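Local coordinates for ubiquitin conjugating enzyme (Plasmodium yoelii, PDB 2PWQ), which probably carries activated ubiquitin as a thioester intermediate and helps transfer it to target proteins, as other E2 conjugating enzymes do, at residues Lys33-Glu38 with Ile43-Lys48; Ile76-Asp81 with Leu120-Ala125. One frame throughout, in Å; residues are numbered along the deposited sequence.

How the contacts relate
Contacts 1 and 2 are both buried, and each brings a helix against the same four-stranded antiparallel sheet. In contact 1, helix 23-37 meets the edge strand 43-47, one of the two outermost; in contact 2, the start of helix 122-134 meets the end of the inner strand 71-77 and the residues that follow it. Their chemistry differs accordingly. At the sheet edge, an isoleucine rests on peptide atoms and a water joins two backbone carbonyls, whereas 76-81 and 120-125 meet purely through isoleucine side chains. The centres lie about 12 Å apart, and R123 connects them, packing on I35 and I43 and forming a long, weak ion pair with E38. W55 of strand 54-60 touches side chains of both.

Contact 1 of 2, residues Lys33-Glu38 with Ile43-Lys48; sequences KDIENE and IDAHIK
The D44-A45 peptide and the D44 carboxylate both receive the CG2 methyl of I35. This methyl lies over one face of the peptide, displaced toward the amide edge, with I35 CG2 3.7 Å from A45 N. I35 CG2 also lies 4.0 Å from D44 OD1, somewhat to one side of the carboxylate plane; A45 N lies on the other side and gives D44 OD1 a weak bond of 2.8 Å. Farther along the strand, the H46 imidazole turns its edge to the backbone: ND1 donates to I47 O, which lies in the ring plane.

With chi1 of -73°, I35 holds CG2 anti to its backbone N and over D44, while the other branch carries I35 CD1 to A45 CB at 4.2 Å. I35 and A45 also touch W55 on the neighbouring strand. A water completes the join by donating to I35 O at 2.7 Å and to I43 O at 2.6 Å, bridging the two backbone carbonyls of helix and strand.

The axes of 33-37 and 43-47 approach to 8.0 Å and run 143° apart, so the chain nearly reverses between them. This is the opening of the ubiquitin-conjugating (UBC) fold, an N-terminal helix turning back into the first strand, at one edge of the antiparallel meander.

Contact 2 of 2, residues Ile76-Asp81 with Leu120-Ala125; sequences ITIPND and LTIRTA
I122 points its two branches at two isoleucines of the opposing segment, I76 and I78, and the three side chains make up the whole of the contact. Both branches arrive end-first, but they meet their partners differently. The I122 CD1 methyl comes in end-on against the flank of the I78 CG1-CD1 bond, 3.7 Å from I78 CD1 and 3.9 Å from I78 CG1. The other branch aims almost straight along its CB-CG2 bond at the end of I76, where I122 CG2 lies 4.2 Å from I76 CD1. A chi1 of -69° aims the branches: CG2 stands anti to the backbone N and CG1 anti to the carbonyl carbon, so one residue serves both partners.

I76 and I78 lie two residues apart and direct their side chains to the same side, toward the helix. In the UBC fold this is where the helix after the active-site region packs against the antiparallel sheet, here at the end of strand 71-77. W55 of the adjacent strand touches all three isoleucines, while P87 adjoins I76 and Y82 adjoins I122.

I122 is the first residue of its helix, and the first turn is tied at its start. T121 is the N-cap: its OG1 accepts from T124 N at 3.1 Å with an N-H...O angle of 153°. T121 O takes two donors, A125 N at 2.9 Å and T124 OG1 at 3.1 Å, the hydroxyl tilted 23° from the carbonyl plane. The backbone N of I122 is bonded to E31 OE1 of helix 23-37, and the guanidinium of R123 reaches N39 O.

Contact 1 of 2, residues Lys33-Glu38 with Ile43-Lys48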
loop_
_atom_site.group_PDB
_atom_site.type_symbol
_atom_site.label_atom_id
_atom_site.label_comp_id
_atom_site.label_asym_id
_atom_site.label_seq_id
_atom_site.Cartn_x
_atom_site.Cartn_y
_atom_site.Cartn_z
ATOM N N LYS A 33 1.752 -2.269 -17.696
ATOM C CA LYS A 33 2.800 -3.003 -18.402
ATOM C C LYS A 33 4.153 -2.825 -17.715
ATOM O O LYS A 33 4.942 -3.762 -17.659
ATOM C CB LYS A 33 2.880 -2.587 -19.887
ATOM C CG LYS A 33 1.600 -2.836 -20.703
ATOM C CD LYS A 33 1.470 -4.277 -21.143
ATOM C CE LYS A 33 0.429 -4.419 -22.254
ATOM N NZ LYS A 33 0.558 -5.743 -22.918
ATOM N N ASP A 34 4.425 -1.621 -17.204
ATOM C CA ASP A 34 5.724 -1.314 -16.576
ATOM C C ASP A 34 5.877 -2.056 -15.246
ATOM O O ASP A 34 6.948 -2.617 -14.950
ATOM C CB ASP A 34 5.901 0.207 -16.376
ATOM C CG ASP A 34 6.138 0.959 -17.691
ATOM O OD1 ASP A 34 6.404 0.289 -18.721
ATOM O OD2 ASP A 34 6.054 2.218 -17.689
ATOM N N ILE A 35 4.783 -2.073 -14.476
ATOM C CA ILE A 35 4.719 -2.778 -13.199
ATOM C C ILE A 35 4.994 -4.227 -13.487
ATOM O O ILE A 35 5.780 -4.867 -12.790
ATOM C CB ILE A 35 3.330 -2.615 -12.507
ATOM C CG1 ILE A 35 3.160 -1.205 -11.953
ATOM C CG2 ILE A 35 3.194 -3.577 -11.343
ATOM C CD1 ILE A 35 1.737 -0.854 -11.539
ATOM N N GLU A 36 4.354 -4.732 -14.545
ATOM C CA GLU A 36 4.494 -6.110 -14.992
ATOM C C GLU A 36 5.947 -6.401 -15.369
ATOM O O GLU A 36 6.428 -7.520 -15.193
ATOM C CB GLU A 36 3.548 -6.357 -16.170
ATOM C CG GLU A 36 3.504 -7.787 -16.677
ATOM C CD GLU A 36 2.477 -7.984 -17.798
ATOM O OE1 GLU A 36 1.682 -8.935 -17.698
ATOM O OE2 GLU A 36 2.448 -7.192 -18.773
ATOM N N ASN A 37 6.643 -5.372 -15.846
ATOM C CA ASN A 37 8.038 -5.497 -16.282
ATOM C C ASN A 37 9.062 -5.316 -15.157
ATOM O O ASN A 37 10.190 -5.830 -15.238
ATOM C CB ASN A 37 8.326 -4.543 -17.458
ATOM C CG ASN A 37 7.642 -4.987 -18.759
ATOM O OD1 ASN A 37 7.502 -6.189 -19.022
ATOM N ND2 ASN A 37 7.215 -4.012 -19.580
ATOM N N GLU A 38 8.658 -4.598 -14.107
ATOM C CA GLU A 38 9.461 -4.422 -12.896
ATOM C C GLU A 38 9.507 -5.646 -11.950
ATOM O O GLU A 38 9.137 -6.762 -12.342
ATOM C CB GLU A 38 8.969 -3.189 -12.152
ATOM C CG GLU A 38 9.915 -2.035 -12.215
ATOM C CD GLU A 38 11.006 -2.106 -11.133
ATOM O OE1 GLU A 38 11.335 -3.225 -10.642
ATOM O OE2 GLU A 38 11.540 -1.024 -10.777
ATOM N N ILE A 43 6.504 -5.434 -5.604
ATOM C CA ILE A 43 5.354 -4.591 -5.825
ATOM C C ILE A 43 4.700 -5.092 -7.105
ATOM O O ILE A 43 5.336 -5.211 -8.176
ATOM C CB ILE A 43 5.695 -3.070 -5.970
ATOM C CG1 ILE A 43 6.610 -2.533 -4.836
ATOM C CG2 ILE A 43 4.438 -2.217 -6.212
ATOM C CD1 ILE A 43 5.943 -2.205 -3.492
ATOM N N ASP A 44 3.421 -5.407 -6.975
ATOM C CA ASP A 44 2.605 -5.820 -8.104
ATOM C C ASP A 44 1.266 -5.073 -8.042
ATOM O O ASP A 44 0.918 -4.476 -7.010
ATOM C CB ASP A 44 2.422 -7.332 -8.056
ATOM C CG ASP A 44 2.133 -7.954 -9.425
ATOM O OD1 ASP A 44 1.867 -7.215 -10.393
ATOM O OD2 ASP A 44 2.176 -9.212 -9.529
ATOM N N ALA A 45 0.559 -5.055 -9.174
ATOM C CA ALA A 45 -0.828 -4.577 -9.291
ATOM C C ALA A 45 -1.442 -5.074 -10.592
ATOM O O ALA A 45 -0.750 -5.183 -11.622
ATOM C CB ALA A 45 -0.931 -3.054 -9.210
ATOM N N HIS A 46 -2.726 -5.397 -10.548
ATOM C CA HIS A 46 -3.482 -5.732 -11.768
ATOM C C HIS A 46 -4.908 -5.210 -11.582
ATOM O O HIS A 46 -5.265 -4.785 -10.493
ATOM C CB HIS A 46 -3.446 -7.245 -12.068
ATOM C CG HIS A 46 -4.062 -8.082 -10.991
ATOM N ND1 HIS A 46 -5.424 -8.145 -10.783
ATOM C CD2 HIS A 46 -3.503 -8.863 -10.038
ATOM C CE1 HIS A 46 -5.678 -8.940 -9.761
ATOM N NE2 HIS A 46 -4.528 -9.383 -9.286
ATOM N N ILE A 47 -5.697 -5.203 -12.651
ATOM C CA ILE A 47 -7.105 -4.813 -12.573
ATOM C C ILE A 47 -7.823 -5.811 -11.695
ATOM O O ILE A 47 -7.547 -6.996 -11.800
ATOM C CB ILE A 47 -7.798 -4.840 -13.945
ATOM C CG1 ILE A 47 -6.816 -4.380 -15.042
ATOM C CG2 ILE A 47 -9.151 -4.088 -13.873
ATOM C CD1 ILE A 47 -7.051 -3.010 -15.600
ATOM N N LYS A 48 -8.705 -5.317 -10.830
ATOM C CA LYS A 48 -9.454 -6.159 -9.923
ATOM C C LYS A 48 -10.422 -7.078 -10.693
ATOM O O LYS A 48 -10.337 -8.309 -10.591
ATOM C CB LYS A 48 -10.264 -5.319 -8.933
ATOM C CG LYS A 48 -10.767 -6.120 -7.763
ATOM C CD LYS A 48 -11.820 -5.385 -6.933
ATOM C CE LYS A 48 -12.135 -6.249 -5.709
ATOM N NZ LYS A 48 -13.012 -5.563 -4.699
HETATM O O HOH W 1 6.530 -4.286 -10.277
#

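Contact 2 of 2, residues Ile76-Asp81 with Leu120-Ala125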
loop_
_atom_site.group_PDB
_atom_site.type_symbol
_atom_site.label_atom_id
_atom_site.label_comp_id
_atom_site.label_asym_id
_atom_site.label_seq_id
_atom_site.Cartn_x
_atom_site.Cartn_y
_atom_site.Cartn_z
ATOM N N ILE A 76 -6.887 -0.171 -4.788
ATOM C CA ILE A 76 -6.433 1.070 -5.438
ATOM C C ILE A 76 -7.559 1.669 -6.310
ATOM O O ILE A 76 -7.891 1.132 -7.365
ATOM C CB ILE A 76 -5.181 0.796 -6.290
ATOM C CG1 ILE A 76 -4.106 0.094 -5.441
ATOM C CG2 ILE A 76 -4.653 2.117 -6.963
ATOM C CD1 ILE A 76 -2.999 -0.546 -6.246
ATOM N N THR A 77 -8.182 2.758 -5.880
ATOM C CA THR A 77 -9.177 3.359 -6.752
ATOM C C THR A 77 -8.608 4.594 -7.442
ATOM O O THR A 77 -8.183 5.576 -6.779
ATOM C CB THR A 77 -10.549 3.627 -6.070
ATOM O OG1 THR A 77 -10.560 4.921 -5.503
ATOM C CG2 THR A 77 -10.858 2.635 -4.976
ATOM N N ILE A 78 -8.552 4.532 -8.774
ATOM C CA ILE A 78 -7.858 5.547 -9.585
ATOM C C ILE A 78 -8.887 6.525 -10.099
ATOM O O ILE A 78 -9.898 6.089 -10.663
ATOM C CB ILE A 78 -7.127 4.885 -10.750
ATOM C CG1 ILE A 78 -6.149 3.859 -10.206
ATOM C CG2 ILE A 78 -6.435 5.927 -11.653
ATOM C CD1 ILE A 78 -5.780 2.811 -11.157
ATOM N N PRO A 79 -8.664 7.847 -9.902
ATOM C CA PRO A 79 -9.688 8.815 -10.322
ATOM C C PRO A 79 -9.776 8.950 -11.836
ATOM O O PRO A 79 -8.810 8.611 -12.531
ATOM C CB PRO A 79 -9.204 10.136 -9.685
ATOM C CG PRO A 79 -7.757 9.984 -9.580
ATOM C CD PRO A 79 -7.500 8.528 -9.288
ATOM N N ASN A 80 -10.917 9.448 -12.330
ATOM C CA ASN A 80 -11.167 9.555 -13.778
ATOM C C ASN A 80 -10.323 10.577 -14.531
ATOM O O ASN A 80 -10.199 10.499 -15.760
ATOM C CB ASN A 80 -12.668 9.661 -14.133
ATOM C CG ASN A 80 -13.403 10.814 -13.415
ATOM O OD1 ASN A 80 -12.796 11.699 -12.793
ATOM N ND2 ASN A 80 -14.738 10.791 -13.504
ATOM N N ASP A 81 -9.704 11.490 -13.784
ATOM C CA ASP A 81 -8.738 12.450 -14.330
ATOM C C ASP A 81 -7.260 12.096 -14.138
ATOM O O ASP A 81 -6.368 12.884 -14.500
ATOM C CB ASP A 81 -9.007 13.862 -13.789
ATOM C CG ASP A 81 -9.358 13.880 -12.305
ATOM O OD1 ASP A 81 -9.207 12.858 -11.601
ATOM O OD2 ASP A 81 -9.792 14.958 -11.835
ATOM N N LEU A 120 4.412 11.251 -10.858
ATOM C CA LEU A 120 4.297 10.136 -9.925
ATOM C C LEU A 120 3.565 8.938 -10.588
ATOM O O LEU A 120 2.903 9.089 -11.621
ATOM C CB LEU A 120 3.638 10.640 -8.630
ATOM C CG LEU A 120 4.635 11.356 -7.688
ATOM C CD1 LEU A 120 3.957 12.059 -6.547
ATOM C CD2 LEU A 120 5.675 10.361 -7.154
ATOM N N THR A 121 3.746 7.746 -10.032
ATOM C CA THR A 121 3.106 6.548 -10.532
ATOM C C THR A 121 2.577 5.720 -9.355
ATOM O O THR A 121 3.045 5.812 -8.202
ATOM C CB THR A 121 4.061 5.635 -11.322
ATOM O OG1 THR A 121 5.004 5.068 -10.417
ATOM C CG2 THR A 121 4.843 6.426 -12.431
ATOM N N ILE A 122 1.628 4.855 -9.686
ATOM C CA ILE A 122 1.079 3.967 -8.688
ATOM C C ILE A 122 2.156 3.061 -8.065
ATOM O O ILE A 122 2.227 2.970 -6.874
ATOM C CB ILE A 122 -0.129 3.208 -9.286
ATOM C CG1 ILE A 122 -1.257 4.211 -9.497
ATOM C CG2 ILE A 122 -0.584 2.114 -8.336
ATOM C CD1 ILE A 122 -2.303 3.785 -10.438
ATOM N N ARG A 123 3.017 2.424 -8.839
ATOM C CA ARG A 123 4.118 1.648 -8.256
ATOM C C ARG A 123 4.951 2.491 -7.270
ATOM O O ARG A 123 5.430 2.000 -6.230
ATOM C CB ARG A 123 5.048 1.099 -9.337
ATOM C CG ARG A 123 5.874 -0.065 -8.824
ATOM C CD ARG A 123 6.729 -0.721 -9.855
ATOM N NE ARG A 123 7.397 -1.883 -9.265
ATOM C CZ ARG A 123 8.457 -1.831 -8.460
ATOM N NH1 ARG A 123 9.045 -0.680 -8.153
ATOM N NH2 ARG A 123 8.971 -2.944 -7.998
ATOM N N THR A 124 5.160 3.757 -7.586
ATOM C CA THR A 124 5.957 4.534 -6.642
ATOM C C THR A 124 5.111 4.852 -5.364
ATOM O O THR A 124 5.648 4.850 -4.251
ATOM C CB THR A 124 6.809 5.708 -7.299
ATOM O OG1 THR A 124 5.961 6.714 -7.856
ATOM C CG2 THR A 124 7.731 5.152 -8.432
ATOM N N ALA A 125 3.805 5.064 -5.512
ATOM C CA ALA A 125 2.912 5.202 -4.329
ATOM C C ALA A 125 2.992 3.963 -3.452
ATOM O O ALA A 125 3.068 4.054 -2.227
ATOM C CB ALA A 125 1.457 5.481 -4.735
#